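Local coordinates for protein erythropoietin (Homo sapiens, PDB 1EER) that binds the erythropoietin receptor and causes its dimerisation, activating JAK2 and so regulating the proliferation and differentiation of red blood cells, at residues P42-N47 against S146-G151; Q58-V63 against K154-E159; L93-A98 against K140-Y145. The protein carries 5 engineered substitutions. All coordinates share one frame; numbering follows the deposited sequence.

Interaction 1. Residues P42-N47 against S146-G151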
loop_
_atom_site.group_PDB
_atom_site.type_symbol
_atom_site.label_atom_id
_atom_site.label_comp_id
_atom_site.label_asym_id
_atom_site.label_seq_id
_atom_site.Cartn_x
_atom_site.Cartn_y
_atom_site.Cartn_z
ATOM N N PRO A 42 13.321 15.269 -5.948
ATOM C CA PRO A 42 14.055 14.391 -6.865
ATOM C C PRO A 42 13.264 14.139 -8.150
ATOM O O PRO A 42 12.109 14.551 -8.276
ATOM C CB PRO A 42 14.270 13.115 -6.046
ATOM C CG PRO A 42 13.152 13.120 -5.028
ATOM C CD PRO A 42 12.626 14.525 -4.881
ATOM N N ASP A 43 13.897 13.488 -9.112
ATOM C CA ASP A 43 13.216 13.161 -10.351
ATOM C C ASP A 43 12.633 11.791 -10.082
ATOM O O ASP A 43 13.332 10.923 -9.566
ATOM C CB ASP A 43 14.203 13.075 -11.515
ATOM C CG ASP A 43 13.513 12.798 -12.844
ATOM O OD1 ASP A 43 12.334 12.384 -12.841
ATOM O OD2 ASP A 43 14.149 12.998 -13.894
ATOM N N THR A 44 11.361 11.588 -10.410
ATOM C CA THR A 44 10.751 10.288 -10.155
ATOM C C THR A 44 10.516 9.424 -11.392
ATOM O O THR A 44 10.100 8.267 -11.276
ATOM C CB THR A 44 9.415 10.435 -9.399
ATOM O OG1 THR A 44 8.413 10.941 -10.285
ATOM C CG2 THR A 44 9.577 11.382 -8.221
ATOM N N LYS A 45 10.793 9.959 -12.575
ATOM C CA LYS A 45 10.561 9.170 -13.774
ATOM C C LYS A 45 11.497 7.979 -13.897
ATOM O O LYS A 45 12.664 8.026 -13.500
ATOM C CB LYS A 45 10.658 10.043 -15.027
ATOM C CG LYS A 45 12.061 10.511 -15.396
ATOM C CD LYS A 45 12.048 11.497 -16.584
ATOM C CE LYS A 45 13.552 11.767 -16.702
ATOM N NZ LYS A 45 14.008 12.686 -17.743
ATOM N N VAL A 46 10.961 6.891 -14.429
ATOM C CA VAL A 46 11.745 5.684 -14.643
ATOM C C VAL A 46 11.535 5.214 -16.083
ATOM O O VAL A 46 10.408 4.934 -16.500
ATOM C CB VAL A 46 11.330 4.539 -13.665
ATOM C CG1 VAL A 46 11.891 3.206 -14.148
ATOM C CG2 VAL A 46 11.836 4.837 -12.260
ATOM N N ASN A 47 12.618 5.163 -16.849
ATOM C CA ASN A 47 12.540 4.684 -18.222
ATOM C C ASN A 47 12.898 3.208 -18.069
ATOM O O ASN A 47 14.063 2.860 -17.855
ATOM C CB ASN A 47 13.560 5.419 -19.098
ATOM C CG ASN A 47 13.426 5.073 -20.570
ATOM O OD1 ASN A 47 14.056 4.133 -21.052
ATOM N ND2 ASN A 47 12.608 5.834 -21.288
ATOM N N SER A 146 4.637 10.161 -3.758
ATOM C CA SER A 146 4.002 8.903 -4.176
ATOM C C SER A 146 4.693 8.262 -5.388
ATOM O O SER A 146 4.988 7.068 -5.376
ATOM C CB SER A 146 2.518 9.145 -4.500
ATOM O OG SER A 146 1.888 7.963 -4.963
ATOM N N ASN A 147 4.955 9.052 -6.429
ATOM C CA ASN A 147 5.599 8.526 -7.627
ATOM C C ASN A 147 6.976 7.952 -7.324
ATOM O O ASN A 147 7.386 6.957 -7.930
ATOM C CB ASN A 147 5.716 9.617 -8.702
ATOM C CG ASN A 147 4.480 9.706 -9.589
ATOM O OD1 ASN A 147 3.644 8.808 -9.605
ATOM N ND2 ASN A 147 4.366 10.795 -10.332
ATOM N N PHE A 148 7.693 8.572 -6.384
ATOM C CA PHE A 148 9.026 8.086 -6.018
ATOM C C PHE A 148 9.004 6.748 -5.265
ATOM O O PHE A 148 9.738 5.809 -5.609
ATOM C CB PHE A 148 9.767 9.119 -5.164
ATOM C CG PHE A 148 11.232 8.818 -4.994
ATOM C CD1 PHE A 148 11.665 7.937 -4.008
ATOM C CD2 PHE A 148 12.181 9.405 -5.829
ATOM C CE1 PHE A 148 13.016 7.645 -3.853
ATOM C CE2 PHE A 148 13.537 9.119 -5.684
ATOM C CZ PHE A 148 13.957 8.237 -4.694
ATOM N N LEU A 149 8.170 6.664 -4.234
ATOM C CA LEU A 149 8.084 5.446 -3.436
ATOM C C LEU A 149 7.491 4.289 -4.233
ATOM O O LEU A 149 7.980 3.157 -4.172
ATOM C CB LEU A 149 7.229 5.670 -2.177
ATOM C CG LEU A 149 7.446 6.872 -1.253
ATOM C CD1 LEU A 149 6.502 6.749 -0.074
ATOM C CD2 LEU A 149 8.881 6.946 -0.794
ATOM N N ARG A 150 6.433 4.577 -4.985
ATOM C CA ARG A 150 5.774 3.540 -5.756
ATOM C C ARG A 150 6.538 3.230 -7.025
ATOM O O ARG A 150 6.286 2.216 -7.674
ATOM C CB ARG A 150 4.336 3.962 -6.078
ATOM C CG ARG A 150 4.171 4.723 -7.374
ATOM C CD ARG A 150 2.775 5.288 -7.496
ATOM N NE ARG A 150 2.638 6.129 -8.679
ATOM C CZ ARG A 150 1.679 5.994 -9.589
ATOM N NH1 ARG A 150 0.760 5.047 -9.459
ATOM N NH2 ARG A 150 1.646 6.802 -10.639
ATOM N N GLY A 151 7.496 4.095 -7.352
ATOM C CA GLY A 151 8.281 3.920 -8.559
ATOM C C GLY A 151 9.645 3.276 -8.395
ATOM O O GLY A 151 9.749 2.090 -8.089
HETATM O O HOH W 1 9.784 6.657 -9.048
HETATM O O HOH W 2 6.228 12.867 -10.167
#
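The ring of Phe148 is met at its edge by the methyl CG2 of Thr44 and the carbonyl O of Asp43, both near the ring plane. Pro42 approaches the ring obliquely, its CG 3.9 Å from Phe148 CD2. The guanidinium of Arg150 has the CA of Asn147 at its edge, in plane. With CG anti to the backbone N and beside the carbonyl carbon (chi1 -168°), Phe148 places its ring between the loop and helix 56-82, where Leu67 and Leu70 touch it. Rigid Pro42 and small, forked Thr44 suit a loop lying close to a helix, with CA atoms of Thr44 and Phe148 only 5.0 Å apart. The loop follows strand 34-41 and belongs to the long A-B crossover of a four-helix cytokine, here laid along helix 138-161. Thr44 faces two ways: CG2 packs on Phe148 CB (3.8 Å) and reaches the ring edge, while OG1 rests 3.4 Å from Asn147 CB. Two waters join the polar groups, one donating to Thr44 O and Asn147 O, the other linking Thr44 OG1 to Asn147 ND2. That hydroxyl also hydrogen-bonds the backbone of a chain of another protein. Asn147 OD1 accepts from both Arg150 NE and Arg150 NH2, each at 3.0 Å; this side-on grip on one oxygen should restrain the amide and favour ND2 facing its water. Arg150 in turn forms a salt bridge with an acidic side chain of the other protein. Asp43 OD1 closes an Asx turn by accepting from Lys45 N (2.9 Å), while its OD2 pairs with Arg131.

Interaction 2. Residues Q58-V63 against K154-E159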
loop_
_atom_site.group_PDB
_atom_site.type_symbol
_atom_site.label_atom_id
_atom_site.label_comp_id
_atom_site.label_asym_id
_atom_site.label_seq_id
_atom_site.Cartn_x
_atom_site.Cartn_y
_atom_site.Cartn_z
ATOM N N GLN A 58 23.608 1.219 -9.657
ATOM C CA GLN A 58 23.145 2.572 -9.947
ATOM C C GLN A 58 21.694 2.760 -9.492
ATOM O O GLN A 58 21.250 3.885 -9.237
ATOM C CB GLN A 58 23.274 2.870 -11.450
ATOM C CG GLN A 58 22.778 4.261 -11.872
ATOM C CD GLN A 58 23.475 5.400 -11.137
ATOM O OE1 GLN A 58 24.622 5.264 -10.690
ATOM N NE2 GLN A 58 22.781 6.530 -11.003
ATOM N N GLN A 59 20.943 1.666 -9.399
ATOM C CA GLN A 59 19.570 1.780 -8.927
ATOM C C GLN A 59 19.680 2.277 -7.473
ATOM O O GLN A 59 18.955 3.177 -7.050
ATOM C CB GLN A 59 18.874 0.417 -8.978
ATOM C CG GLN A 59 18.854 -0.242 -10.352
ATOM C CD GLN A 59 18.082 -1.557 -10.357
ATOM O OE1 GLN A 59 17.570 -1.992 -9.325
ATOM N NE2 GLN A 59 17.998 -2.195 -11.519
ATOM N N ALA A 60 20.610 1.684 -6.727
ATOM C CA ALA A 60 20.861 2.054 -5.339
ATOM C C ALA A 60 21.178 3.548 -5.240
ATOM O O ALA A 60 20.580 4.268 -4.439
ATOM C CB ALA A 60 22.021 1.234 -4.789
ATOM N N VAL A 61 22.118 4.008 -6.060
ATOM C CA VAL A 61 22.508 5.418 -6.074
ATOM C C VAL A 61 21.292 6.321 -6.241
ATOM O O VAL A 61 21.040 7.217 -5.428
ATOM C CB VAL A 61 23.499 5.718 -7.232
ATOM C CG1 VAL A 61 23.846 7.210 -7.258
ATOM C CG2 VAL A 61 24.754 4.877 -7.072
ATOM N N GLU A 62 20.532 6.080 -7.303
ATOM C CA GLU A 62 19.341 6.871 -7.574
ATOM C C GLU A 62 18.351 6.930 -6.412
ATOM O O GLU A 62 17.949 8.012 -5.991
ATOM C CB GLU A 62 18.618 6.325 -8.809
ATOM C CG GLU A 62 19.052 6.961 -10.109
ATOM C CD GLU A 62 18.246 6.461 -11.290
ATOM O OE1 GLU A 62 17.002 6.456 -11.196
ATOM O OE2 GLU A 62 18.858 6.071 -12.305
ATOM N N VAL A 63 17.953 5.768 -5.906
ATOM C CA VAL A 63 16.973 5.703 -4.817
ATOM C C VAL A 63 17.433 6.318 -3.487
ATOM O O VAL A 63 16.719 7.121 -2.882
ATOM C CB VAL A 63 16.518 4.232 -4.581
ATOM C CG1 VAL A 63 15.601 4.135 -3.354
ATOM C CG2 VAL A 63 15.790 3.725 -5.818
ATOM N N LYS A 154 10.237 1.299 -5.106
ATOM C CA LYS A 154 9.646 -0.031 -5.151
ATOM C C LYS A 154 10.452 -0.913 -6.090
ATOM O O LYS A 154 10.774 -2.052 -5.748
ATOM C CB LYS A 154 8.184 0.038 -5.617
ATOM C CG LYS A 154 7.489 -1.313 -5.690
ATOM C CD LYS A 154 7.723 -2.162 -4.432
ATOM C CE LYS A 154 6.522 -3.065 -4.121
ATOM N NZ LYS A 154 6.890 -4.314 -3.394
ATOM N N LEU A 155 10.788 -0.380 -7.266
ATOM C CA LEU A 155 11.559 -1.131 -8.255
ATOM C C LEU A 155 12.900 -1.590 -7.702
ATOM O O LEU A 155 13.271 -2.759 -7.835
ATOM C CB LEU A 155 11.788 -0.290 -9.515
ATOM C CG LEU A 155 10.582 -0.128 -10.452
ATOM C CD1 LEU A 155 10.981 0.745 -11.636
ATOM C CD2 LEU A 155 10.079 -1.489 -10.925
ATOM N N TYR A 156 13.634 -0.670 -7.088
ATOM C CA TYR A 156 14.923 -1.012 -6.516
ATOM C C TYR A 156 14.745 -2.089 -5.428
ATOM O O TYR A 156 15.434 -3.116 -5.429
ATOM C CB TYR A 156 15.581 0.233 -5.915
ATOM C CG TYR A 156 16.716 -0.115 -4.989
ATOM C CD1 TYR A 156 17.882 -0.693 -5.486
ATOM C CD2 TYR A 156 16.599 0.052 -3.610
ATOM C CE1 TYR A 156 18.900 -1.105 -4.643
ATOM C CE2 TYR A 156 17.617 -0.360 -2.757
ATOM C CZ TYR A 156 18.762 -0.941 -3.285
ATOM O OH TYR A 156 19.775 -1.380 -2.469
ATOM N N THR A 157 13.813 -1.850 -4.506
ATOM C CA THR A 157 13.558 -2.788 -3.415
ATOM C C THR A 157 13.180 -4.190 -3.904
ATOM O O THR A 157 13.599 -5.186 -3.322
ATOM C CB THR A 157 12.436 -2.277 -2.499
ATOM O OG1 THR A 157 12.889 -1.124 -1.776
ATOM C CG2 THR A 157 12.041 -3.349 -1.516
ATOM N N GLY A 158 12.388 -4.261 -4.970
ATOM C CA GLY A 158 11.983 -5.546 -5.508
ATOM C C GLY A 158 13.157 -6.385 -5.970
ATOM O O GLY A 158 13.254 -7.567 -5.645
ATOM N N GLU A 159 14.063 -5.779 -6.726
ATOM C CA GLU A 159 15.218 -6.507 -7.226
ATOM C C GLU A 159 16.227 -6.863 -6.142
ATOM O O GLU A 159 16.743 -7.980 -6.108
ATOM C CB GLU A 159 15.921 -5.696 -8.311
ATOM C CG GLU A 159 17.251 -6.285 -8.755
ATOM C CD GLU A 159 17.329 -6.504 -10.258
ATOM O OE1 GLU A 159 16.830 -5.643 -11.018
ATOM O OE2 GLU A 159 17.893 -7.538 -10.677
HETATM O O HOH W 3 18.370 -3.274 -7.177
#
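Helices 58-63 and 154-159 run roughly antiparallel, their axes crossing at -141° and approaching to 9.7 Å, with Gln59 and Tyr156 bringing their CA atoms within 5.9 Å. Tyr156, whose CG stands anti to its backbone N (chi1 164°), lays its ring against the other helix, where the small Ala60 lets it lie against the backbone. The CA of Ala60 sits over one face of the ring, 4.2 Å from the Tyr156 centroid and 28° off the normal, a CH-pi contact. Ala60 CB adds an apolar touch on Tyr156 CE1 at 3.9 Å. From the adjacent residue Gln59 CB approaches Tyr156 CD1, and from the next turn Val63 CG2 presses on Tyr156 CB at 3.5 Å, both obliquely to the ring, so that the tyrosine is held along its length from CB to the phenol end. Beyond its ring, Ala114 and Glu117 of helix 114-120 add further packing. The long, largely buried Gln59 carries its amide past the ring toward Glu159: its chain is extended beyond CG, and OE1 accepts from a water at 2.6 Å that also reaches Tyr156 O weakly. The amide nitrogen NE2 lies 3.7 Å from Glu159 OE1, near but not bonded, and a glutamate suits this partly exposed border. Glu62, partly exposed, makes a salt bridge with Lys152. Antiparallel packing of helix 56-82 on helix 138-161, the second and fourth long helices, is characteristic of the up-up-down-down four-helix bundle of the haematopoietic cytokines.

Interaction 3. Residues L93-A98 against K140-Y145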
loop_
_atom_site.group_PDB
_atom_site.type_symbol
_atom_site.label_atom_id
_atom_site.label_comp_id
_atom_site.label_asym_id
_atom_site.label_seq_id
_atom_site.Cartn_x
_atom_site.Cartn_y
_atom_site.Cartn_z
ATOM N N LEU A 93 -1.465 16.330 8.782
ATOM C CA LEU A 93 -1.252 14.906 9.027
ATOM C C LEU A 93 -0.507 14.188 7.923
ATOM O O LEU A 93 0.314 13.319 8.205
ATOM C CB LEU A 93 -2.575 14.186 9.303
ATOM C CG LEU A 93 -3.810 14.562 8.491
ATOM C CD1 LEU A 93 -4.736 13.354 8.429
ATOM C CD2 LEU A 93 -4.514 15.767 9.127
ATOM N N HIS A 94 -0.780 14.552 6.671
ATOM C CA HIS A 94 -0.112 13.915 5.541
ATOM C C HIS A 94 1.375 14.224 5.591
ATOM O O HIS A 94 2.198 13.382 5.256
ATOM C CB HIS A 94 -0.702 14.399 4.211
ATOM C CG HIS A 94 -2.139 14.024 4.018
ATOM N ND1 HIS A 94 -2.547 12.725 3.806
ATOM C CD2 HIS A 94 -3.265 14.777 4.017
ATOM C CE1 HIS A 94 -3.864 12.694 3.684
ATOM N NE2 HIS A 94 -4.323 13.926 3.808
ATOM N N VAL A 95 1.717 15.437 6.012
ATOM C CA VAL A 95 3.122 15.837 6.115
ATOM C C VAL A 95 3.805 15.107 7.277
ATOM O O VAL A 95 4.953 14.679 7.170
ATOM C CB VAL A 95 3.248 17.355 6.343
ATOM C CG1 VAL A 95 4.689 17.719 6.635
ATOM C CG2 VAL A 95 2.749 18.113 5.116
ATOM N N ASP A 96 3.086 14.973 8.387
ATOM C CA ASP A 96 3.612 14.303 9.564
ATOM C C ASP A 96 3.829 12.824 9.263
ATOM O O ASP A 96 4.788 12.214 9.738
ATOM C CB ASP A 96 2.650 14.482 10.746
ATOM C CG ASP A 96 2.768 15.866 11.401
ATOM O OD1 ASP A 96 3.786 16.561 11.178
ATOM O OD2 ASP A 96 1.838 16.255 12.140
ATOM N N LYS A 97 2.940 12.244 8.471
ATOM C CA LYS A 97 3.094 10.841 8.094
ATOM C C LYS A 97 4.283 10.691 7.124
ATOM O O LYS A 97 5.027 9.708 7.179
ATOM C CB LYS A 97 1.816 10.330 7.420
ATOM C CG LYS A 97 0.612 10.256 8.329
ATOM C CD LYS A 97 -0.664 10.399 7.531
ATOM C CE LYS A 97 -1.834 9.820 8.283
ATOM N NZ LYS A 97 -1.564 8.416 8.668
ATOM N N ALA A 98 4.449 11.671 6.238
ATOM C CA ALA A 98 5.528 11.666 5.255
ATOM C C ALA A 98 6.882 11.772 5.948
ATOM O O ALA A 98 7.811 11.022 5.638
ATOM C CB ALA A 98 5.345 12.828 4.274
ATOM N N LYS A 140 2.266 19.052 -5.826
ATOM C CA LYS A 140 3.361 18.460 -6.574
ATOM C C LYS A 140 4.295 17.721 -5.632
ATOM O O LYS A 140 4.831 16.677 -5.983
ATOM C CB LYS A 140 4.146 19.513 -7.356
ATOM C CG LYS A 140 5.121 18.868 -8.335
ATOM C CD LYS A 140 5.780 19.850 -9.287
ATOM C CE LYS A 140 7.091 19.269 -9.794
ATOM N NZ LYS A 140 7.608 19.943 -11.011
ATOM N N LEU A 141 4.485 18.261 -4.431
ATOM C CA LEU A 141 5.354 17.631 -3.436
ATOM C C LEU A 141 4.848 16.224 -3.123
ATOM O O LEU A 141 5.598 15.262 -3.147
ATOM C CB LEU A 141 5.385 18.482 -2.150
ATOM C CG LEU A 141 6.276 18.079 -0.963
ATOM C CD1 LEU A 141 7.669 17.689 -1.437
ATOM C CD2 LEU A 141 6.367 19.240 0.012
ATOM N N PHE A 142 3.563 16.114 -2.836
ATOM C CA PHE A 142 2.985 14.826 -2.514
ATOM C C PHE A 142 2.878 13.879 -3.703
ATOM O O PHE A 142 3.003 12.668 -3.533
ATOM C CB PHE A 142 1.627 15.027 -1.853
ATOM C CG PHE A 142 1.723 15.356 -0.394
ATOM C CD1 PHE A 142 2.371 14.489 0.482
ATOM C CD2 PHE A 142 1.202 16.542 0.103
ATOM C CE1 PHE A 142 2.503 14.805 1.844
ATOM C CE2 PHE A 142 1.327 16.869 1.467
ATOM C CZ PHE A 142 1.979 16.000 2.334
ATOM N N ARG A 143 2.645 14.418 -4.898
ATOM C CA ARG A 143 2.560 13.579 -6.086
ATOM C C ARG A 143 3.941 12.970 -6.326
ATOM O O ARG A 143 4.070 11.800 -6.690
ATOM C CB ARG A 143 2.128 14.408 -7.300
ATOM C CG ARG A 143 2.173 13.643 -8.624
ATOM C CD ARG A 143 1.628 14.482 -9.781
ATOM N NE ARG A 143 2.476 15.630 -10.112
ATOM C CZ ARG A 143 2.089 16.897 -9.997
ATOM N NH1 ARG A 143 0.871 17.176 -9.559
ATOM N NH2 ARG A 143 2.914 17.886 -10.333
ATOM N N VAL A 144 4.979 13.768 -6.103
ATOM C CA VAL A 144 6.357 13.309 -6.275
ATOM C C VAL A 144 6.678 12.250 -5.202
ATOM O O VAL A 144 7.356 11.252 -5.470
ATOM C CB VAL A 144 7.362 14.513 -6.144
ATOM C CG1 VAL A 144 8.769 14.009 -5.848
ATOM C CG2 VAL A 144 7.357 15.349 -7.416
ATOM N N TYR A 145 6.189 12.491 -3.986
ATOM C CA TYR A 145 6.396 11.586 -2.862
ATOM C C TYR A 145 5.865 10.205 -3.239
ATOM O O TYR A 145 6.562 9.207 -3.075
ATOM C CB TYR A 145 5.663 12.128 -1.622
ATOM C CG TYR A 145 5.627 11.203 -0.421
ATOM C CD1 TYR A 145 6.792 10.619 0.074
ATOM C CD2 TYR A 145 4.432 10.958 0.254
ATOM C CE1 TYR A 145 6.774 9.815 1.219
ATOM C CE2 TYR A 145 4.396 10.151 1.404
ATOM C CZ TYR A 145 5.574 9.584 1.879
ATOM O OH TYR A 145 5.552 8.787 3.003
#
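Phe142 and Tyr145, one turn apart, reach across to helix 93-98 by different torsions. Phe142 carries CG beside its backbone N and anti to the carbonyl carbon (chi1 -81°), which directs the CZ end of the ring at the other helix: CZ lies 3.6 Å from Val95 CG2 and equally 3.6 Å from His94 CB. Val95 meets the ring at its edge, near its plane, and Ala98 CB is also at the edge, 4.2 Å from Phe142 CE1; His94 CB comes in obliquely. In Val95, CG2 is the branch beside the backbone N and the one that touches. His94 starts toward the phenylalanine but its imidazole leads off to Ala22 and Ile25 of helix 9-25, so that, of its side chain, CB makes the contact, while His94 O lies 3.7 Å from Phe142 CE1. Tyr145 instead has CG anti to the backbone N (chi1 172°), and the methyl of Ala98 lies over one face of its ring, toward the rim, 4.0 Å from CE2. Its OH passes 3.7 Å from Ala98 CA. A small alanine suits this position, since two aromatic rings converge on it. The two axes are 12.0 Å apart at their closest and 38° from parallel, a distance that large rings can bridge. Helix 91-111 and helix 138-161 thus meet diagonally through the bundle core, flanked by helix 9-25, with Ala19 against Tyr145 and Ala22 against Phe142, and by helix 56-82, with Val74 against Ala98.

How the interactions relate
All three contacts use helix 138-161, taken in order along it: interaction 3 on residues 140-145, interaction 1 on 146-151, interaction 2 on 154-159. The partners of interactions 1 and 2, loop 42-47 and then helix 56-82, keep that order, so these two cross along the chain; interaction 3 breaks it, both its segments falling between those of interactions 1 and 2. Interaction 1 lies about 11 Å from interaction 2 and 14 Å from interaction 3, centre to centre, and touches both: Phe148 reaches the backbone of Val63, and Thr44 packs on Val144. Interactions 2 and 3, with centres about 21 Å apart, lie on opposite sides of the chain's centre. The last helix thus binds crossover loop, antiparallel neighbour and diagonal partner into one bundle.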